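Local coordinates for PbSGBP-B lipoprotein (PDB 6D2Y), which probably binds polysaccharide, as expected of a surface glycan-binding lipoprotein encoded in a polysaccharide utilization locus of Prevotella bryantii, at residues L237-G241 with W242-I246; N359-W362 with F363-Q366; P376-N380 with S381-L385; I397-S400 with D401-L404. One frame throughout, in Å; residues are numbered along the deposited sequence.

Contact 1 of 4, residues L237-G241 with W242-I246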
loop_
_atom_site.group_PDB
_atom_site.type_symbol
_atom_site.label_atom_id
_atom_site.label_comp_id
_atom_site.label_asym_id
_atom_site.label_seq_id
_atom_site.Cartn_x
_atom_site.Cartn_y
_atom_site.Cartn_z
ATOM N N LEU A 237 24.805 -7.217 -2.011
ATOM C CA LEU A 237 24.088 -8.407 -2.443
ATOM C C LEU A 237 23.583 -8.253 -3.871
ATOM O O LEU A 237 23.158 -7.170 -4.290
ATOM C CB LEU A 237 22.919 -8.692 -1.504
ATOM C CG LEU A 237 23.247 -8.771 -0.015
ATOM C CD1 LEU A 237 21.993 -9.095 0.783
ATOM C CD2 LEU A 237 24.332 -9.807 0.238
ATOM N N GLY A 238 23.631 -9.350 -4.617
ATOM C CA GLY A 238 23.132 -9.382 -5.976
ATOM C C GLY A 238 22.743 -10.786 -6.383
ATOM O O GLY A 238 21.874 -11.401 -5.760
ATOM N N ASN A 239 23.382 -11.305 -7.425
ATOM C CA ASN A 239 23.136 -12.678 -7.840
ATOM C C ASN A 239 23.725 -13.651 -6.826
ATOM O O ASN A 239 24.838 -13.459 -6.331
ATOM C CB ASN A 239 23.738 -12.932 -9.220
ATOM C CG ASN A 239 22.987 -12.217 -10.325
ATOM O OD1 ASN A 239 21.764 -12.314 -10.425
ATOM N ND2 ASN A 239 23.720 -11.493 -11.164
ATOM N N SER A 240 22.963 -14.696 -6.511
ATOM C CA SER A 240 23.443 -15.768 -5.649
ATOM C C SER A 240 22.655 -17.039 -5.927
ATOM O O SER A 240 21.842 -17.470 -5.104
ATOM C CB SER A 240 23.335 -15.378 -4.175
ATOM O OG SER A 240 23.872 -16.393 -3.344
ATOM N N GLY A 241 22.881 -17.635 -7.092
ATOM C CA GLY A 241 22.133 -18.802 -7.508
ATOM C C GLY A 241 22.669 -19.375 -8.801
ATOM O O GLY A 241 23.873 -19.301 -9.064
ATOM N N TRP A 242 21.783 -19.936 -9.621
ATOM C CA TRP A 242 22.192 -20.559 -10.873
ATOM C C TRP A 242 22.138 -19.598 -12.055
ATOM O O TRP A 242 23.066 -19.570 -12.870
ATOM C CB TRP A 242 21.311 -21.775 -11.165
ATOM C CG TRP A 242 21.733 -23.016 -10.446
ATOM C CD1 TRP A 242 22.909 -23.223 -9.785
ATOM C CD2 TRP A 242 20.977 -24.225 -10.311
ATOM N NE1 TRP A 242 22.932 -24.488 -9.250
ATOM C CE2 TRP A 242 21.757 -25.123 -9.558
ATOM C CE3 TRP A 242 19.717 -24.635 -10.758
ATOM C CZ2 TRP A 242 21.321 -26.408 -9.243
ATOM C CZ3 TRP A 242 19.285 -25.910 -10.441
ATOM C CH2 TRP A 242 20.083 -26.781 -9.691
ATOM N N HIS A 243 21.075 -18.808 -12.163
ATOM C CA HIS A 243 20.823 -17.978 -13.339
ATOM C C HIS A 243 21.016 -16.513 -12.963
ATOM O O HIS A 243 20.129 -15.885 -12.376
ATOM C CB HIS A 243 19.426 -18.259 -13.880
ATOM C CG HIS A 243 19.117 -19.720 -13.988
ATOM N ND1 HIS A 243 18.264 -20.369 -13.122
ATOM C CD2 HIS A 243 19.572 -20.664 -14.845
ATOM C CE1 HIS A 243 18.194 -21.647 -13.451
ATOM N NE2 HIS A 243 18.979 -21.852 -14.493
ATOM N N ASP A 244 22.181 -15.973 -13.316
ATOM C CA ASP A 244 22.550 -14.617 -12.937
ATOM C C ASP A 244 21.827 -13.596 -13.805
ATOM O O ASP A 244 21.720 -13.758 -15.024
ATOM C CB ASP A 244 24.061 -14.426 -13.062
ATOM C CG ASP A 244 24.847 -15.548 -12.421
ATOM O OD1 ASP A 244 24.483 -15.967 -11.303
ATOM O OD2 ASP A 244 25.833 -16.010 -13.033
ATOM N N ARG A 245 21.345 -12.534 -13.172
ATOM C CA ARG A 245 20.596 -11.496 -13.857
ATOM C C ARG A 245 21.446 -10.243 -14.016
ATOM O O ARG A 245 22.433 -10.032 -13.305
ATOM C CB ARG A 245 19.303 -11.168 -13.103
ATOM C CG ARG A 245 18.298 -12.308 -13.080
ATOM C CD ARG A 245 17.358 -12.264 -14.279
ATOM N NE ARG A 245 18.028 -12.610 -15.531
ATOM C CZ ARG A 245 18.272 -13.854 -15.930
ATOM N NH1 ARG A 245 17.904 -14.882 -15.177
ATOM N NH2 ARG A 245 18.883 -14.070 -17.087
ATOM N N ILE A 246 21.047 -9.412 -14.979
ATOM C CA ILE A 246 21.733 -8.151 -15.224
ATOM C C ILE A 246 21.612 -7.256 -14.001
ATOM O O ILE A 246 20.521 -7.078 -13.445
ATOM C CB ILE A 246 21.155 -7.468 -16.472
ATOM C CG1 ILE A 246 21.387 -8.334 -17.713
ATOM C CG2 ILE A 246 21.756 -6.085 -16.650
ATOM C CD1 ILE A 246 20.886 -7.703 -18.995
HETATM O O HOH W 1 19.750 -14.196 -10.275
#

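Contact 2 of 4, residues N359-W362 with F363-Q366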
loop_
_atom_site.group_PDB
_atom_site.type_symbol
_atom_site.label_atom_id
_atom_site.label_comp_id
_atom_site.label_asym_id
_atom_site.label_seq_id
_atom_site.Cartn_x
_atom_site.Cartn_y
_atom_site.Cartn_z
ATOM N N ASN A 359 19.042 -25.921 -5.954
ATOM C CA ASN A 359 17.951 -26.645 -6.593
ATOM C C ASN A 359 16.958 -25.637 -7.148
ATOM O O ASN A 359 16.976 -24.458 -6.788
ATOM C CB ASN A 359 17.257 -27.602 -5.617
ATOM C CG ASN A 359 16.362 -26.877 -4.628
ATOM O OD1 ASN A 359 15.186 -26.637 -4.898
ATOM N ND2 ASN A 359 16.916 -26.532 -3.471
ATOM N N ASN A 360 16.092 -26.119 -8.042
ATOM C CA ASN A 360 14.993 -25.311 -8.559
ATOM C C ASN A 360 13.654 -26.020 -8.391
ATOM O O ASN A 360 12.708 -25.728 -9.128
ATOM C CB ASN A 360 15.217 -24.938 -10.028
ATOM C CG ASN A 360 15.445 -26.147 -10.914
ATOM O OD1 ASN A 360 15.226 -27.286 -10.506
ATOM N ND2 ASN A 360 15.881 -25.899 -12.145
ATOM N N THR A 361 13.565 -26.951 -7.444
ATOM C CA THR A 361 12.327 -27.658 -7.149
ATOM C C THR A 361 11.642 -27.153 -5.887
ATOM O O THR A 361 10.477 -27.492 -5.656
ATOM C CB THR A 361 12.595 -29.163 -6.998
ATOM O OG1 THR A 361 13.434 -29.389 -5.858
ATOM C CG2 THR A 361 13.282 -29.714 -8.238
ATOM N N TRP A 362 12.331 -26.349 -5.075
ATOM C CA TRP A 362 11.807 -25.996 -3.760
ATOM C C TRP A 362 10.596 -25.076 -3.850
ATOM O O TRP A 362 9.747 -25.089 -2.951
ATOM C CB TRP A 362 12.905 -25.349 -2.918
ATOM C CG TRP A 362 13.321 -24.002 -3.406
ATOM C CD1 TRP A 362 14.194 -23.729 -4.420
ATOM C CD2 TRP A 362 12.878 -22.736 -2.906
ATOM N NE1 TRP A 362 14.323 -22.370 -4.579
ATOM C CE2 TRP A 362 13.525 -21.738 -3.662
ATOM C CE3 TRP A 362 11.998 -22.348 -1.892
ATOM C CZ2 TRP A 362 13.320 -20.379 -3.435
ATOM C CZ3 TRP A 362 11.794 -20.998 -1.671
ATOM C CH2 TRP A 362 12.454 -20.031 -2.437
ATOM N N PHE A 363 10.491 -24.276 -4.909
ATOM C CA PHE A 363 9.351 -23.383 -5.067
ATOM C C PHE A 363 8.211 -24.006 -5.861
ATOM O O PHE A 363 7.189 -23.344 -6.071
ATOM C CB PHE A 363 9.787 -22.060 -5.718
ATOM C CG PHE A 363 10.451 -22.219 -7.056
ATOM C CD1 PHE A 363 9.702 -22.245 -8.220
ATOM C CD2 PHE A 363 11.829 -22.321 -7.152
ATOM C CE1 PHE A 363 10.312 -22.385 -9.453
ATOM C CE2 PHE A 363 12.444 -22.460 -8.382
ATOM C CZ PHE A 363 11.684 -22.491 -9.533
ATOM N N HIS A 364 8.348 -25.258 -6.296
ATOM C CA HIS A 364 7.254 -25.974 -6.947
ATOM C C HIS A 364 7.279 -27.445 -6.537
ATOM O O HIS A 364 7.227 -28.355 -7.365
ATOM C CB HIS A 364 7.303 -25.797 -8.467
ATOM C CG HIS A 364 8.464 -26.472 -9.130
ATOM N ND1 HIS A 364 8.348 -27.683 -9.777
ATOM C CD2 HIS A 364 9.757 -26.096 -9.266
ATOM C CE1 HIS A 364 9.521 -28.030 -10.274
ATOM N NE2 HIS A 364 10.394 -27.083 -9.979
ATOM N N ALA A 365 7.328 -27.688 -5.229
ATOM C CA ALA A 365 7.427 -29.031 -4.678
ATOM C C ALA A 365 6.075 -29.620 -4.294
ATOM O O ALA A 365 6.033 -30.687 -3.673
ATOM C CB ALA A 365 8.359 -29.033 -3.464
ATOM N N GLN A 366 4.974 -28.951 -4.647
ATOM C CA GLN A 366 3.621 -29.418 -4.326
ATOM C C GLN A 366 3.452 -29.655 -2.827
ATOM O O GLN A 366 2.843 -30.635 -2.395
ATOM C CB GLN A 366 3.269 -30.681 -5.117
ATOM C CG GLN A 366 2.314 -30.445 -6.274
ATOM C CD GLN A 366 1.949 -31.722 -7.005
ATOM O OE1 GLN A 366 0.775 -31.991 -7.258
ATOM N NE2 GLN A 366 2.955 -32.517 -7.349
#

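Contact 3 of 4, residues P376-N380 with S381-L385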
loop_
_atom_site.group_PDB
_atom_site.type_symbol
_atom_site.label_atom_id
_atom_site.label_comp_id
_atom_site.label_asym_id
_atom_site.label_seq_id
_atom_site.Cartn_x
_atom_site.Cartn_y
_atom_site.Cartn_z
ATOM N N PRO A 376 0.040 -7.375 -12.545
ATOM C CA PRO A 376 -0.774 -6.209 -12.923
ATOM C C PRO A 376 -1.243 -6.240 -14.367
ATOM O O PRO A 376 -2.129 -5.454 -14.727
ATOM C CB PRO A 376 0.168 -5.028 -12.669
ATOM C CG PRO A 376 1.531 -5.601 -12.855
ATOM C CD PRO A 376 1.458 -7.025 -12.358
ATOM N N TRP A 377 -0.681 -7.118 -15.201
ATOM C CA TRP A 377 -1.149 -7.260 -16.572
ATOM C C TRP A 377 -2.484 -7.987 -16.664
ATOM O O TRP A 377 -3.088 -8.002 -17.742
ATOM C CB TRP A 377 -0.097 -7.991 -17.411
ATOM C CG TRP A 377 0.383 -9.285 -16.825
ATOM C CD1 TRP A 377 1.500 -9.475 -16.063
ATOM C CD2 TRP A 377 -0.230 -10.572 -16.967
ATOM N NE1 TRP A 377 1.617 -10.801 -15.716
ATOM C CE2 TRP A 377 0.567 -11.495 -16.259
ATOM C CE3 TRP A 377 -1.377 -11.034 -17.621
ATOM C CZ2 TRP A 377 0.254 -12.851 -16.186
ATOM C CZ3 TRP A 377 -1.686 -12.381 -17.548
ATOM C CH2 TRP A 377 -0.874 -13.273 -16.836
ATOM N N TYR A 378 -2.955 -8.582 -15.572
ATOM C CA TYR A 378 -4.236 -9.283 -15.527
ATOM C C TYR A 378 -5.223 -8.401 -14.768
ATOM O O TYR A 378 -5.194 -8.338 -13.534
ATOM C CB TYR A 378 -4.086 -10.651 -14.871
ATOM C CG TYR A 378 -5.280 -11.551 -15.076
ATOM C CD1 TYR A 378 -6.011 -12.025 -13.995
ATOM C CD2 TYR A 378 -5.678 -11.928 -16.352
ATOM C CE1 TYR A 378 -7.104 -12.847 -14.177
ATOM C CE2 TYR A 378 -6.770 -12.749 -16.547
ATOM C CZ TYR A 378 -7.481 -13.207 -15.455
ATOM O OH TYR A 378 -8.570 -14.026 -15.646
ATOM N N SER A 379 -6.097 -7.724 -15.510
ATOM C CA SER A 379 -7.051 -6.775 -14.948
ATOM C C SER A 379 -8.447 -7.169 -15.404
ATOM O O SER A 379 -8.766 -7.067 -16.593
ATOM C CB SER A 379 -6.726 -5.347 -15.381
ATOM O OG SER A 379 -7.443 -5.001 -16.556
ATOM N N ASN A 380 -9.273 -7.608 -14.457
ATOM C CA ASN A 380 -10.667 -7.951 -14.717
ATOM C C ASN A 380 -10.733 -9.008 -15.828
ATOM O O ASN A 380 -11.007 -8.731 -16.996
ATOM C CB ASN A 380 -11.456 -6.668 -15.038
ATOM C CG ASN A 380 -12.797 -6.923 -15.724
ATOM O OD1 ASN A 380 -13.356 -8.020 -15.651
ATOM N ND2 ASN A 380 -13.313 -5.901 -16.402
ATOM N N SER A 381 -10.390 -10.232 -15.425
ATOM C CA SER A 381 -10.505 -11.453 -16.219
ATOM C C SER A 381 -9.867 -11.351 -17.603
ATOM O O SER A 381 -10.085 -12.232 -18.444
ATOM C CB SER A 381 -11.970 -11.880 -16.359
ATOM O OG SER A 381 -12.348 -12.768 -15.323
ATOM N N SER A 382 -9.083 -10.309 -17.866
ATOM C CA SER A 382 -8.481 -10.104 -19.174
ATOM C C SER A 382 -7.035 -9.665 -19.001
ATOM O O SER A 382 -6.695 -8.950 -18.054
ATOM C CB SER A 382 -9.253 -9.060 -19.996
ATOM O OG SER A 382 -8.386 -8.342 -20.857
ATOM N N ALA A 383 -6.190 -10.102 -19.928
ATOM C CA ALA A 383 -4.763 -9.823 -19.897
ATOM C C ALA A 383 -4.412 -8.774 -20.942
ATOM O O ALA A 383 -4.886 -8.833 -22.081
ATOM C CB ALA A 383 -3.954 -11.098 -20.144
ATOM N N SER A 384 -3.573 -7.818 -20.547
ATOM C CA SER A 384 -3.122 -6.751 -21.427
ATOM C C SER A 384 -1.658 -6.454 -21.138
ATOM O O SER A 384 -1.137 -6.784 -20.072
ATOM C CB SER A 384 -3.964 -5.477 -21.253
ATOM O OG SER A 384 -3.889 -4.993 -19.923
ATOM N N LEU A 385 -0.994 -5.822 -22.104
ATOM C CA LEU A 385 0.396 -5.413 -21.928
ATOM C C LEU A 385 0.472 -4.312 -20.881
ATOM O O LEU A 385 -0.042 -3.209 -21.092
ATOM C CB LEU A 385 0.989 -4.942 -23.253
ATOM C CG LEU A 385 1.426 -6.016 -24.245
ATOM C CD1 LEU A 385 1.908 -5.390 -25.546
ATOM C CD2 LEU A 385 2.511 -6.888 -23.639
#

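Contact 4 of 4, residues I397-S400 with D401-L404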
loop_
_atom_site.group_PDB
_atom_site.type_symbol
_atom_site.label_atom_id
_atom_site.label_comp_id
_atom_site.label_asym_id
_atom_site.label_seq_id
_atom_site.Cartn_x
_atom_site.Cartn_y
_atom_site.Cartn_z
ATOM N N ILE A 397 3.860 -5.270 -1.755
ATOM C CA ILE A 397 3.271 -6.602 -1.655
ATOM C C ILE A 397 3.359 -7.058 -0.204
ATOM O O ILE A 397 4.439 -7.453 0.258
ATOM C CB ILE A 397 3.968 -7.595 -2.598
ATOM C CG1 ILE A 397 3.812 -7.136 -4.048
ATOM C CG2 ILE A 397 3.398 -8.990 -2.410
ATOM C CD1 ILE A 397 4.081 -8.215 -5.058
ATOM N N PRO A 398 2.260 -7.019 0.547
ATOM C CA PRO A 398 2.325 -7.405 1.962
ATOM C C PRO A 398 2.678 -8.874 2.125
ATOM O O PRO A 398 2.208 -9.733 1.375
ATOM C CB PRO A 398 0.913 -7.106 2.478
ATOM C CG PRO A 398 0.051 -7.109 1.261
ATOM C CD PRO A 398 0.908 -6.601 0.143
ATOM N N LEU A 399 3.525 -9.155 3.119
ATOM C CA LEU A 399 3.925 -10.530 3.388
ATOM C C LEU A 399 2.733 -11.421 3.701
ATOM O O LEU A 399 2.817 -12.641 3.514
ATOM C CB LEU A 399 4.932 -10.572 4.540
ATOM C CG LEU A 399 6.260 -9.858 4.284
ATOM C CD1 LEU A 399 7.242 -10.122 5.416
ATOM C CD2 LEU A 399 6.849 -10.288 2.950
ATOM N N SER A 400 1.624 -10.838 4.162
ATOM C CA SER A 400 0.410 -11.609 4.384
ATOM C C SER A 400 -0.197 -12.119 3.084
ATOM O O SER A 400 -1.027 -13.031 3.125
ATOM C CB SER A 400 -0.617 -10.765 5.142
ATOM O OG SER A 400 -0.897 -9.560 4.449
ATOM N N ASP A 401 0.191 -11.553 1.942
ATOM C CA ASP A 401 -0.308 -11.985 0.642
ATOM C C ASP A 401 0.576 -13.043 -0.009
ATOM O O ASP A 401 0.343 -13.400 -1.169
ATOM C CB ASP A 401 -0.459 -10.786 -0.297
ATOM C CG ASP A 401 -1.815 -10.120 -0.174
ATOM O OD1 ASP A 401 -2.791 -10.821 0.165
ATOM O OD2 ASP A 401 -1.909 -8.902 -0.426
ATOM N N PHE A 402 1.580 -13.548 0.704
ATOM C CA PHE A 402 2.375 -14.668 0.219
ATOM C C PHE A 402 1.667 -15.975 0.550
ATOM O O PHE A 402 2.250 -16.857 1.185
ATOM C CB PHE A 402 3.775 -14.653 0.841
ATOM C CG PHE A 402 4.698 -13.618 0.256
ATOM C CD1 PHE A 402 4.417 -12.266 0.379
ATOM C CD2 PHE A 402 5.857 -13.999 -0.397
ATOM C CE1 PHE A 402 5.268 -11.314 -0.153
ATOM C CE2 PHE A 402 6.713 -13.052 -0.927
ATOM C CZ PHE A 402 6.418 -11.707 -0.806
ATOM N N ASN A 403 0.406 -16.107 0.133
ATOM C CA ASN A 403 -0.435 -17.235 0.514
ATOM C C ASN A 403 -0.963 -17.988 -0.703
ATOM O O ASN A 403 -2.036 -18.592 -0.650
ATOM C CB ASN A 403 -1.595 -16.768 1.394
ATOM C CG ASN A 403 -2.372 -15.620 0.780
ATOM O OD1 ASN A 403 -3.093 -15.798 -0.197
ATOM N ND2 ASN A 403 -2.224 -14.430 1.349
ATOM N N LEU A 404 -0.225 -17.956 -1.806
ATOM C CA LEU A 404 -0.554 -18.735 -2.989
ATOM C C LEU A 404 0.558 -19.742 -3.250
ATOM O O LEU A 404 1.630 -19.688 -2.645
ATOM C CB LEU A 404 -0.768 -17.832 -4.211
ATOM C CG LEU A 404 -2.105 -17.090 -4.309
ATOM C CD1 LEU A 404 -2.142 -15.879 -3.389
ATOM C CD2 LEU A 404 -2.397 -16.676 -5.743
#

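Contact 1 of 4, residues L237-G241 with W242-I246
Between Asn239 and Asp244 the backbone folds back on itself in a wide loop, bringing their CA atoms to 5.5 Å, on the connection from strand 222-224 to strand 246-248. The link across it is a side-chain amide reading one residue's backbone. Asn239 OD1 accepts from Arg245 N at 2.8 Å, and Asn239 ND2 gives to Arg245 O at 2.9 Å; both N-H bonds are almost straight. The two ends differ in direction: ND2 meets an in-plane lone pair of the Arg245 carbonyl, whereas Arg245 N comes in 39° out of the plane of the Asn239 amide carbonyl. The first torsion of Asn239 (chi1 -71°) sets CG opposite its own carbonyl carbon and turns the amide across the loop. Asp244 CB touches the amide at Asn239 ND2, 3.5 Å away. A water sits 2.8 Å from Asn239 OD1 and 2.7 Å from His243 O, placed to bridge them. The imidazole and guanidinium ends turn elsewhere, His243 ND1 to Glu281 and Arg245 NH1 to Ser279 O, which ties the loop to strand 279-282. With both ends of the Asn239 amide engaged by Arg245, its rotation is fixed, and one side chain uses both the N-H and the C=O of one residue, somewhat as a neighbouring strand would.

Contact 2 of 4, residues N359-W362 with F363-Q366
An Asx turn at Asn359 opens this bend in the loop between strands 330-335 and 372-374, and the chain then turns again so that His364 comes back over Asn360 and Thr361. Asn359 OD1 accepts from Thr361 N at 3.0 Å, with the donor on an in-plane lone pair, and takes a weaker bond from Trp362 N. Just beyond it, overlapping the same bend, His364 N donates to Thr361 O at 3.2 Å, arriving well above the carbonyl plane. The imidazole reaches the same strip of backbone from its edge: His364 NE2 lies 2.8 Å from Asn360 O, near the ring plane, but the angle at the hydrogen is only 117° and the bond is weak. With chi1 at 69°, His364 CG stands between its backbone N and carbonyl carbon, which brings the ring back over the turn.

Trp362 and Phe363, though adjacent, form a T-shaped pair. The phenyl edge is directed at the face of the Trp362 indole, with planes at 89° and 5.2 Å between the centroids of the Phe363 ring and the five-membered ring of Trp362. Phe363 CB sits over the six-membered ring as a CH-pi contact, 4.2 Å from its centroid. Phe363 CE2 and CZ both come close to Asn360 O, which approaches the ring obliquely, while His364 CD2 lies over one phenyl face.

The His364 ring also meets Trp274 and Phe406. Both Trp362 and Phe363 are buried and pack on Ile333 of strand 330-335 and Asn425 of strand 423-428, neighbours in one antiparallel sheet.

Contact 3 of 4, residues P376-N380 with S381-L385
Trp377 O is approached by two groups of the returning chain: Ser384 N donates to it at 2.9 Å, nearly along the C=O axis, and Ala383 CA adds a C-H...O contact at 3.3 Å. The chain here forms a short hairpin-like reversal in the loop that connects strands 372-374 and 393-398, with a single antiparallel bridge pairing Tyr378 and Ala383. Nearer the bend, Ser379 N gives a hydrogen bond of 2.9 Å to Ser382 O, and the return bond from Ser382 N to Ser379 O is weak. Asn380 and Ser381 make the reversal itself, both with positive phi.

On one side of the hairpin the methyl of Ala383 touches two aromatic groups that lie side by side. It meets the indole of Trp377 at its edge, CB lying 3.6 Å from CE3, and the phenol at 4.2 Å from Tyr378 CD2. Tyr378, its CG swung opposite the backbone N (chi1 -167°), stretches along the opposing arm toward the bend, and Tyr378 OH lies 3.3 Å from Ser381 CA. Beyond the hairpin, Trp377 makes an edge-to-face pair with Trp325, and Tyr378 touches Pro440. Backbone bonds therefore set the pairing of the two arms, while the aromatic side chains give this mostly exposed hairpin contacts with the rest of the domain.

Contact 4 of 4, residues I397-S400 with D401-L404
Phe402 turns its ring back toward Ile397 and Leu399, where strand 393-398 ends and passes through a 3-10 turn into a loop. The two aliphatic groups meet one corner of the phenyl ring: Phe402 CE1 is 3.7 Å from Ile397 CG2 and 3.6 Å from Leu399 CD2. Ile397 crosses Phe402 at about a right angle, whereas Leu399 comes in obliquely. At the ring edge, near its plane, lies Pro398 O. Phe402 CG stands opposite its own carbonyl carbon (chi1 -76°), which sends the ring back toward the strand, and the residue is also the centre of an inverse gamma turn.

The turn itself is closed by two backbone bonds, Asp401 N to Pro398 O at 2.8 Å and Phe402 N to Leu399 O at 3.2 Å. The Asp401 carboxylate lies aslant the Pro398 ring, OD2 near CG. Leu399 continues onto Phe305, Trp308 and Phe421, and Ile397 and Phe402 both pack on Ile332 and Ala372, so the side chains of the turn join strand 393-398 to strands 330-335 and 372-374. The last link is Asn403, whose ND2 gives a 2.6 Å hydrogen bond to Ser400 O, bent at the hydrogen (137°) though it meets an in-plane lone pair, with that oxygen only 3° out of the amide plane.

All four contacts are local turns inside the one domain related to xyloglucan-binding domains, met in order along the chain. Only contacts 1 and 2 touch: Trp242 CH2 lies 3.8 Å from Asn359 CA, and Trp242 CZ3 is equally far from Asn360 ND2, although the centres are 18 Å apart. A glycerol, probably from the crystallisation liquor, lies about 4 Å from the Asn360 side chain. Contact 4 comes within about 7 Å of contact 2 and 8 Å of contact 3, nearest atoms in each case. Contact 1 has the magnesium ion about 14 Å from its Asn239 side chain; contacts 2, 3 and 4 lie away from that site.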